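Local coordinates for SnoaL-like domain-containing protein (Burkholderia xenovorans LB400, PDB 3FGY) that is of unknown function but has the NTF2-like fold of the SnoaL-like family, whose cone-shaped pocket often binds small molecules, at residues Ala28-Trp42 with Lys113-Ala127. Residues are numbered along the deposited sequence; the frame is centred on the assembly and turned at random.
Sequences AVSAEDIEWIIPGEW and KVTSIREYIDTLALA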
ATOM      1  N   ALA A  28      23.256  -2.652  -9.905  1.00 41.90           N
ATOM      2  CA  ALA A  28      24.322  -2.458  -8.920  1.00 38.96           C
ATOM      3  C   ALA A  28      23.757  -2.263  -7.513  1.00 34.62           C
ATOM      4  O   ALA A  28      24.450  -2.530  -6.533  1.00 35.65           O
ATOM      5  CB  ALA A  28      25.209  -1.275  -9.304  1.00 40.46           C
ATOM      6  N   VAL A  29      22.507  -1.807  -7.419  1.00 30.43           N
ATOM      7  CA  VAL A  29      21.827  -1.678  -6.128  1.00 25.46           C
ATOM      8  C   VAL A  29      20.715  -2.719  -5.935  1.00 23.33           C
ATOM      9  O   VAL A  29      19.881  -2.572  -5.039  1.00 24.89           O
ATOM     10  CB  VAL A  29      21.247  -0.249  -5.921  1.00 24.81           C
ATOM     11  CG1 VAL A  29      22.376   0.789  -5.948  1.00 28.99           C
ATOM     12  CG2 VAL A  29      20.155   0.080  -6.936  1.00 27.33           C
ATOM     13  N   SER A  30      20.715  -3.762  -6.773  1.00 21.50           N
ATOM     14  CA  SER A  30      19.694  -4.820  -6.786  1.00 19.54           C
ATOM     15  C   SER A  30      20.317  -6.152  -6.398  1.00 18.62           C
ATOM     16  O   SER A  30      21.328  -6.568  -6.995  1.00 20.73           O
ATOM     17  CB  SER A  30      19.080  -4.948  -8.173  1.00 18.97           C
ATOM     18  OG  SER A  30      18.223  -3.846  -8.453  1.00 25.06           O
ATOM     19  N   ALA A  31      19.735  -6.821  -5.401  1.00 19.35           N
ATOM     20  CA  ALA A  31      20.218  -8.145  -4.987  1.00 18.13           C
ATOM     21  C   ALA A  31      20.103  -9.114  -6.157  1.00 18.25           C
ATOM     22  O   ALA A  31      19.253  -8.961  -7.021  1.00 16.61           O
ATOM     23  CB  ALA A  31      19.467  -8.664  -3.791  1.00 18.78           C
ATOM     24  N   GLU A  32      21.003 -10.089  -6.235  1.00 20.34           N
ATOM     25  CA  GLU A  32      20.915 -11.045  -7.327  1.00 21.89           C
ATOM     26  C   GLU A  32      19.612 -11.861  -7.258  1.00 21.24           C
ATOM     27  O   GLU A  32      19.068 -12.257  -8.277  1.00 22.92           O
ATOM     28  CB  GLU A  32      22.156 -11.934  -7.379  1.00 21.88           C
ATOM     29  CG  GLU A  32      23.373 -11.194  -7.951  1.00 25.37           C
ATOM     30  N   ASP A  33      19.097 -12.061  -6.054  1.00 22.12           N
ATOM     31  CA  ASP A  33      17.851 -12.794  -5.842  1.00 22.65           C
ATOM     32  C   ASP A  33      16.682 -11.820  -5.619  1.00 21.32           C
ATOM     33  O   ASP A  33      15.679 -12.175  -4.984  1.00 19.75           O
ATOM     34  CB  ASP A  33      17.992 -13.738  -4.635  1.00 23.76           C
ATOM     35  CG  ASP A  33      18.520 -13.032  -3.385  1.00 35.90           C
ATOM     36  OD1 ASP A  33      19.053 -11.900  -3.509  1.00 38.84           O
ATOM     37  OD2 ASP A  33      18.405 -13.610  -2.274  1.00 50.24           O
ATOM     38  N   ILE A  34      16.798 -10.601  -6.156  1.00 19.88           N
ATOM     39  CA  ILE A  34      15.738  -9.585  -5.974  1.00 19.16           C
ATOM     40  C   ILE A  34      14.382 -10.151  -6.408  1.00 17.07           C
ATOM     41  O   ILE A  34      14.281 -10.827  -7.409  1.00 18.11           O
ATOM     42  CB  ILE A  34      16.071  -8.271  -6.739  1.00 17.15           C
ATOM     43  CG1 ILE A  34      15.016  -7.203  -6.456  1.00 18.44           C
ATOM     44  CG2 ILE A  34      16.188  -8.525  -8.235  1.00 17.66           C
ATOM     45  CD1 ILE A  34      15.466  -5.780  -6.789  1.00 18.15           C
ATOM     46  N   GLU A  35      13.356  -9.899  -5.607  1.00 17.96           N
ATOM     47  CA  GLU A  35      11.992 -10.323  -5.858  0.50 17.66           C
ATOM     48  C   GLU A  35      11.125  -9.070  -5.924  1.00 17.87           C
ATOM     49  O   GLU A  35      11.193  -8.271  -5.000  1.00 17.49           O
ATOM     50  CB  GLU A  35      11.554 -11.155  -4.659  0.50 19.01           C
ATOM     51  CG  GLU A  35      10.149 -11.637  -4.680  0.50 18.90           C
ATOM     52  CD  GLU A  35       9.810 -12.339  -3.393  0.50 16.23           C
ATOM     53  OE1 GLU A  35       9.471 -11.650  -2.400  0.50 15.30           O
ATOM     54  OE2 GLU A  35       9.899 -13.575  -3.375  0.50 14.93           O
ATOM     55  N   TRP A  36      10.342  -8.900  -6.990  1.00 14.48           N
ATOM     56  CA  TRP A  36       9.449  -7.749  -7.128  1.00 14.36           C
ATOM     57  C   TRP A  36       8.060  -8.265  -7.446  1.00 14.92           C
ATOM     58  O   TRP A  36       7.793  -8.818  -8.533  1.00 15.43           O
ATOM     59  CB  TRP A  36       9.983  -6.825  -8.225  1.00 15.30           C
ATOM     60  CG  TRP A  36       9.307  -5.508  -8.473  1.00 15.12           C
ATOM     61  CD1 TRP A  36       8.009  -5.139  -8.173  1.00 17.09           C
ATOM     62  CD2 TRP A  36       9.893  -4.387  -9.134  1.00 14.63           C
ATOM     63  NE1 TRP A  36       7.776  -3.836  -8.600  1.00 16.62           N
ATOM     64  CE2 TRP A  36       8.902  -3.363  -9.200  1.00 15.70           C
ATOM     65  CE3 TRP A  36      11.154  -4.143  -9.679  1.00 16.89           C
ATOM     66  CZ2 TRP A  36       9.153  -2.141  -9.780  1.00 15.19           C
ATOM     67  CZ3 TRP A  36      11.399  -2.935 -10.230  1.00 16.80           C
ATOM     68  CH2 TRP A  36      10.409  -1.950 -10.301  1.00 16.33           C
ATOM     69  N   ILE A  37       7.167  -8.056  -6.484  1.00 14.63           N
ATOM     70  CA  ILE A  37       5.809  -8.582  -6.534  1.00 15.83           C
ATOM     71  C   ILE A  37       4.829  -7.487  -6.928  1.00 14.24           C
ATOM     72  O   ILE A  37       4.778  -6.425  -6.287  1.00 15.62           O
ATOM     73  CB  ILE A  37       5.401  -9.189  -5.164  1.00 18.11           C
ATOM     74  CG1 ILE A  37       6.376 -10.304  -4.712  1.00 21.28           C
ATOM     75  CG2 ILE A  37       3.958  -9.668  -5.197  1.00 16.46           C
ATOM     76  CD1 ILE A  37       6.097 -10.834  -3.309  1.00 21.48           C
ATOM     77  N   ILE A  38       4.039  -7.746  -7.962  1.00 13.27           N
ATOM     78  CA  ILE A  38       3.070  -6.814  -8.489  1.00 14.95           C
ATOM     79  C   ILE A  38       1.715  -7.521  -8.490  1.00 14.43           C
ATOM     80  O   ILE A  38       1.550  -8.547  -9.136  1.00 16.44           O
ATOM     81  CB  ILE A  38       3.471  -6.349  -9.904  1.00 14.10           C
ATOM     82  CG1 ILE A  38       4.867  -5.694  -9.867  1.00 16.57           C
ATOM     83  CG2 ILE A  38       2.393  -5.389 -10.451  1.00 14.93           C
ATOM     84  CD1 ILE A  38       5.264  -5.086 -11.220  1.00 17.30           C
ATOM     85  N   PRO A  39       0.742  -6.981  -7.727  1.00 14.51           N
ATOM     86  CA  PRO A  39      -0.548  -7.651  -7.646  1.00 17.15           C
ATOM     87  C   PRO A  39      -1.472  -7.325  -8.820  1.00 16.12           C
ATOM     88  O   PRO A  39      -1.149  -6.468  -9.672  1.00 15.25           O
ATOM     89  CB  PRO A  39      -1.143  -7.086  -6.354  1.00 16.43           C
ATOM     90  CG  PRO A  39      -0.690  -5.689  -6.319  1.00 17.19           C
ATOM     91  CD  PRO A  39       0.736  -5.733  -6.930  1.00 16.66           C
ATOM     92  N   GLY A  40      -2.625  -7.996  -8.832  1.00 15.58           N
ATOM     93  CA  GLY A  40      -3.701  -7.725  -9.766  1.00 15.45           C
ATOM     94  C   GLY A  40      -3.707  -8.607 -11.016  1.00 16.16           C
ATOM     95  O   GLY A  40      -3.071  -9.664 -11.053  1.00 16.84           O
ATOM     96  N   GLU A  41      -4.435  -8.137 -12.034  1.00 15.94           N
ATOM     97  CA  GLU A  41      -4.576  -8.830 -13.333  1.00 18.90           C
ATOM     98  C   GLU A  41      -4.413  -7.801 -14.422  1.00 18.48           C
ATOM     99  O   GLU A  41      -5.354  -7.061 -14.777  1.00 18.69           O
ATOM    100  CB  GLU A  41      -5.933  -9.510 -13.424  1.00 17.44           C
ATOM    101  CG  GLU A  41      -6.173 -10.504 -12.303  1.00 21.16           C
ATOM    102  CD  GLU A  41      -7.503 -11.185 -12.404  1.00 29.42           C
ATOM    103  OE1 GLU A  41      -8.257 -10.954 -13.386  1.00 30.49           O
ATOM    104  OE2 GLU A  41      -7.784 -11.966 -11.473  1.00 40.33           O
ATOM    105  N   TRP A  42      -3.168  -7.688 -14.880  1.00 16.54           N
ATOM    106  CA  TRP A  42      -2.770  -6.703 -15.854  1.00 15.41           C
ATOM    107  C   TRP A  42      -1.385  -7.154 -16.319  1.00 17.33           C
ATOM    108  O   TRP A  42      -0.808  -8.070 -15.723  1.00 16.70           O
ATOM    109  CB  TRP A  42      -2.771  -5.292 -15.282  1.00 18.10           C
ATOM    110  CG  TRP A  42      -1.823  -4.985 -14.153  1.00 15.99           C
ATOM    111  CD1 TRP A  42      -1.770  -5.571 -12.904  1.00 17.89           C
ATOM    112  CD2 TRP A  42      -0.855  -3.935 -14.135  1.00 17.68           C
ATOM    113  NE1 TRP A  42      -0.819  -4.955 -12.138  1.00 16.41           N
ATOM    114  CE2 TRP A  42      -0.212  -3.975 -12.876  1.00 15.98           C
ATOM    115  CE3 TRP A  42      -0.429  -2.995 -15.076  1.00 16.49           C
ATOM    116  CZ2 TRP A  42       0.785  -3.078 -12.529  1.00 14.25           C
ATOM    117  CZ3 TRP A  42       0.580  -2.120 -14.726  1.00 17.76           C
ATOM    118  CH2 TRP A  42       1.150  -2.146 -13.452  1.00 17.57           C
ATOM    119  N   LYS A 113      21.689  -3.641  -0.720  1.00 20.04           N
ATOM    120  CA  LYS A 113      21.018  -3.982  -1.960  1.00 20.07           C
ATOM    121  C   LYS A 113      19.509  -4.098  -1.707  1.00 18.54           C
ATOM    122  O   LYS A 113      19.080  -4.632  -0.679  1.00 18.38           O
ATOM    123  CB  LYS A 113      21.503  -5.339  -2.460  1.00 22.10           C
ATOM    124  CG  LYS A 113      22.989  -5.435  -2.733  1.00 25.95           C
ATOM    125  CD  LYS A 113      23.356  -4.926  -4.114  1.00 29.53           C
ATOM    126  CE  LYS A 113      24.816  -5.248  -4.436  1.00 31.62           C
ATOM    127  NZ  LYS A 113      25.145  -5.016  -5.875  1.00 41.82           N
ATOM    128  N   VAL A 114      18.716  -3.630  -2.659  1.00 17.85           N
ATOM    129  CA  VAL A 114      17.291  -3.900  -2.641  1.00 18.07           C
ATOM    130  C   VAL A 114      17.050  -5.390  -2.867  1.00 19.09           C
ATOM    131  O   VAL A 114      17.509  -5.954  -3.869  1.00 22.64           O
ATOM    132  CB  VAL A 114      16.549  -3.083  -3.709  1.00 16.84           C
ATOM    133  CG1 VAL A 114      15.062  -3.477  -3.725  1.00 16.56           C
ATOM    134  CG2 VAL A 114      16.739  -1.580  -3.451  1.00 16.84           C
ATOM    135  N   THR A 115      16.374  -6.031  -1.915  1.00 17.60           N
ATOM    136  CA  THR A 115      16.163  -7.476  -1.956  1.00 17.85           C
ATOM    137  C   THR A 115      14.724  -7.912  -2.212  1.00 19.14           C
ATOM    138  O   THR A 115      14.509  -8.952  -2.833  1.00 18.99           O
ATOM    139  CB  THR A 115      16.669  -8.149  -0.648  1.00 19.77           C
ATOM    140  OG1 THR A 115      15.827  -7.790   0.466  1.00 27.34           O
ATOM    141  CG2 THR A 115      18.121  -7.736  -0.377  1.00 16.81           C
ATOM    142  N   SER A 116      13.743  -7.151  -1.725  1.00 18.21           N
ATOM    143  CA  SER A 116      12.329  -7.489  -1.933  1.00 19.12           C
ATOM    144  C   SER A 116      11.553  -6.215  -2.126  1.00 17.14           C
ATOM    145  O   SER A 116      11.798  -5.220  -1.420  1.00 18.90           O
ATOM    146  CB  SER A 116      11.750  -8.208  -0.709  1.00 21.90           C
ATOM    147  OG  SER A 116      12.436  -9.430  -0.473  1.00 34.22           O
ATOM    148  N   ILE A 117      10.641  -6.250  -3.084  1.00 16.05           N
ATOM    149  CA  ILE A 117       9.714  -5.165  -3.339  1.00 16.76           C
ATOM    150  C   ILE A 117       8.337  -5.800  -3.452  1.00 17.87           C
ATOM    151  O   ILE A 117       8.173  -6.808  -4.125  1.00 18.13           O
ATOM    152  CB  ILE A 117      10.029  -4.471  -4.685  1.00 17.15           C
ATOM    153  CG1 ILE A 117      11.447  -3.893  -4.674  1.00 20.39           C
ATOM    154  CG2 ILE A 117       8.966  -3.417  -5.085  1.00 18.60           C
ATOM    155  CD1 ILE A 117      11.941  -3.529  -6.036  1.00 19.59           C
ATOM    156  N   ARG A 118       7.348  -5.204  -2.801  1.00 15.61           N
ATOM    157  CA  ARG A 118       5.963  -5.559  -3.036  0.50 16.25           C
ATOM    158  C   ARG A 118       5.190  -4.262  -3.278  1.00 16.31           C
ATOM    159  O   ARG A 118       5.274  -3.360  -2.459  1.00 15.04           O
ATOM    160  CB  ARG A 118       5.403  -6.308  -1.829  0.50 16.79           C
ATOM    161  CG  ARG A 118       4.199  -7.110  -2.176  0.50 16.43           C
ATOM    162  CD  ARG A 118       3.401  -7.639  -1.002  0.50 15.05           C
ATOM    163  NE  ARG A 118       2.109  -7.917  -1.598  0.50 11.06           N
ATOM    164  CZ  ARG A 118       1.758  -9.064  -2.164  0.50 13.69           C
ATOM    165  NH1 ARG A 118       2.508 -10.127  -2.047  0.50 12.48           N
ATOM    166  NH2 ARG A 118       0.597  -9.148  -2.801  0.50 14.78           N
ATOM    167  N   GLU A 119       4.455  -4.184  -4.390  1.00 14.71           N
ATOM    168  CA  GLU A 119       3.597  -3.055  -4.665  1.00 14.96           C
ATOM    169  C   GLU A 119       2.170  -3.257  -4.124  1.00 14.04           C
ATOM    170  O   GLU A 119       1.593  -4.348  -4.207  1.00 14.38           O
ATOM    171  CB  GLU A 119       3.484  -2.796  -6.170  1.00 16.58           C
ATOM    172  CG  GLU A 119       4.780  -2.678  -6.915  1.00 18.15           C
ATOM    173  CD  GLU A 119       4.584  -2.180  -8.353  1.00 17.62           C
ATOM    174  OE1 GLU A 119       3.429  -1.779  -8.718  1.00 26.72           O
ATOM    175  OE2 GLU A 119       5.572  -2.192  -9.109  1.00 16.54           O
ATOM    176  N   TYR A 120       1.610  -2.144  -3.659  1.00 14.66           N
ATOM    177  CA  TYR A 120       0.227  -2.043  -3.246  1.00 15.19           C
ATOM    178  C   TYR A 120      -0.354  -0.912  -4.114  1.00 14.11           C
ATOM    179  O   TYR A 120       0.039   0.232  -3.983  1.00 13.95           O
ATOM    180  CB  TYR A 120       0.114  -1.741  -1.766  1.00 14.17           C
ATOM    181  CG  TYR A 120       0.748  -2.795  -0.876  1.00 13.44           C
ATOM    182  CD1 TYR A 120       2.133  -2.819  -0.686  1.00 16.82           C
ATOM    183  CD2 TYR A 120      -0.011  -3.747  -0.192  1.00 14.57           C
ATOM    184  CE1 TYR A 120       2.730  -3.760   0.153  1.00 15.37           C
ATOM    185  CE2 TYR A 120       0.588  -4.684   0.639  1.00 15.43           C
ATOM    186  CZ  TYR A 120       1.946  -4.709   0.809  1.00 13.88           C
ATOM    187  OH  TYR A 120       2.572  -5.624   1.657  1.00 15.71           O
ATOM    188  N   ILE A 121      -1.278  -1.281  -5.003  1.00 14.92           N
ATOM    189  CA  ILE A 121      -1.759  -0.416  -6.061  1.00 14.82           C
ATOM    190  C   ILE A 121      -3.273  -0.584  -6.244  1.00 15.06           C
ATOM    191  O   ILE A 121      -3.896  -1.465  -5.648  1.00 14.36           O
ATOM    192  CB  ILE A 121      -1.012  -0.721  -7.394  1.00 16.44           C
ATOM    193  CG1 ILE A 121      -1.326  -2.142  -7.864  1.00 19.26           C
ATOM    194  CG2 ILE A 121       0.518  -0.442  -7.233  1.00 16.84           C
ATOM    195  CD1 ILE A 121      -0.603  -2.505  -9.123  1.00 20.13           C
ATOM    196  N   ASP A 122      -3.870   0.283  -7.058  1.00 14.36           N
ATOM    197  CA  ASP A 122      -5.289   0.171  -7.403  1.00 14.26           C
ATOM    198  C   ASP A 122      -5.456  -0.868  -8.503  1.00 12.55           C
ATOM    199  O   ASP A 122      -5.519  -0.553  -9.689  1.00 14.80           O
ATOM    200  CB  ASP A 122      -5.844   1.535  -7.839  1.00 14.52           C
ATOM    201  CG  ASP A 122      -7.360   1.599  -7.813  1.00 17.08           C
ATOM    202  OD1 ASP A 122      -8.027   0.537  -7.894  1.00 16.02           O
ATOM    203  OD2 ASP A 122      -7.882   2.747  -7.727  1.00 17.61           O
ATOM    204  N   THR A 123      -5.502  -2.135  -8.080  1.00 13.01           N
ATOM    205  CA  THR A 123      -5.554  -3.240  -9.046  1.00 12.80           C
ATOM    206  C   THR A 123      -6.827  -3.222  -9.926  1.00 13.15           C
ATOM    207  O   THR A 123      -6.802  -3.614 -11.092  1.00 14.83           O
ATOM    208  CB  THR A 123      -5.379  -4.600  -8.324  1.00 13.58           C
ATOM    209  OG1 THR A 123      -6.306  -4.701  -7.250  1.00 15.05           O
ATOM    210  CG2 THR A 123      -3.980  -4.826  -7.780  1.00 14.65           C
ATOM    211  N   LEU A 124      -7.958  -2.824  -9.363  1.00 14.27           N
ATOM    212  CA  LEU A 124      -9.188  -2.678 -10.165  1.00 15.51           C
ATOM    213  C   LEU A 124      -8.993  -1.660 -11.283  1.00 14.30           C
ATOM    214  O   LEU A 124      -9.325  -1.902 -12.420  1.00 13.65           O
ATOM    215  CB  LEU A 124     -10.347  -2.263  -9.260  1.00 14.65           C
ATOM    216  CG  LEU A 124     -11.687  -2.062  -9.972  1.00 13.82           C
ATOM    217  CD1 LEU A 124     -12.111  -3.310 -10.788  1.00 15.22           C
ATOM    218  CD2 LEU A 124     -12.769  -1.651  -9.013  1.00 14.73           C
ATOM    219  N   ALA A 125      -8.418  -0.510 -10.960  1.00 13.61           N
ATOM    220  CA  ALA A 125      -8.192   0.531 -11.963  1.00 12.73           C
ATOM    221  C   ALA A 125      -7.264   0.027 -13.082  1.00 14.85           C
ATOM    222  O   ALA A 125      -7.505   0.264 -14.271  1.00 16.55           O
ATOM    223  CB  ALA A 125      -7.585   1.787 -11.291  1.00 16.33           C
ATOM    224  N   LEU A 126      -6.187  -0.646 -12.705  1.00 16.16           N
ATOM    225  CA  LEU A 126      -5.211  -1.080 -13.693  0.50 16.18           C
ATOM    226  C   LEU A 126      -5.754  -2.224 -14.549  1.00 16.58           C
ATOM    227  O   LEU A 126      -5.449  -2.290 -15.754  1.00 16.68           O
ATOM    228  CB  LEU A 126      -3.890  -1.437 -13.018  0.50 16.03           C
ATOM    229  CG  LEU A 126      -3.106  -0.187 -12.614  0.50 17.62           C
ATOM    230  CD1 LEU A 126      -2.214  -0.442 -11.399  0.50 23.24           C
ATOM    231  CD2 LEU A 126      -2.305   0.299 -13.796  0.50 14.92           C
ATOM    232  N   ALA A 127      -6.577  -3.093 -13.962  1.00 14.97           N
ATOM    233  CA  ALA A 127      -7.252  -4.144 -14.743  1.00 14.69           C
ATOM    234  C   ALA A 127      -8.178  -3.492 -15.775  1.00 15.50           C
ATOM    235  O   ALA A 127      -8.154  -3.851 -16.956  1.00 15.50           O
ATOM    236  CB  ALA A 127      -8.026  -5.117 -13.839  1.00 15.97           C
TER
HETATM  237  O   HOH W   1      23.939  -6.527  -7.618  1.00 41.09           O
HETATM  238  O   HOH W   2      14.719 -11.551  -2.342  1.00 37.45           O
HETATM  239  O   HOH W   3       8.881  -9.174  -2.380  1.00 24.71           O
HETATM  240  O   HOH W   4      -4.834  -5.308 -11.846  1.00 14.59           O
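Ile117 O is gripped by three groups: the backbone N of Ile37 at 2.9 Å, a water, and a CA-H...O contact from Trp36. It belongs to the parallel pairing of strands 34-38 and 113-120, carried on by Ile117 N to Glu35 O and Glu119 N to Ile37 O. Trp36, Ile117 and Glu119 line one face of the sheet. Ile117 CG2 sits over the five-membered ring of Trp36, 3.8 Å from its centroid, while Ile117 CD1 lies over the indole nearer its rim. With CG anti to the backbone N (chi1 -175°), the indole stands out from the sheet against Ile117, and Trp36 NE1 donates at 2.8 Å to the anti side of Glu119 OE2, which lies close to the ring plane. Glu119 OE1 hydrogen-bonds an unidentified molecule, probably from the crystallisation liquor, consistent with a pocket here. On the other face, in one of two Arg118 conformers, Ile37 CG2 lies over the guanidinium, 3.5 Å from NH1. Farther along, Trp42 NE1 bonds Pro39 O, in the ring plane, limiting the indole's rotation; Leu126 CD2, in one of two conformers, covers its six-membered ring. Strand 34-38 runs between 113-120 and antiparallel 46-49; strand 98-110 flanks 113-120, and Leu54 and Leu57 of helix 50-64 pack on Trp36.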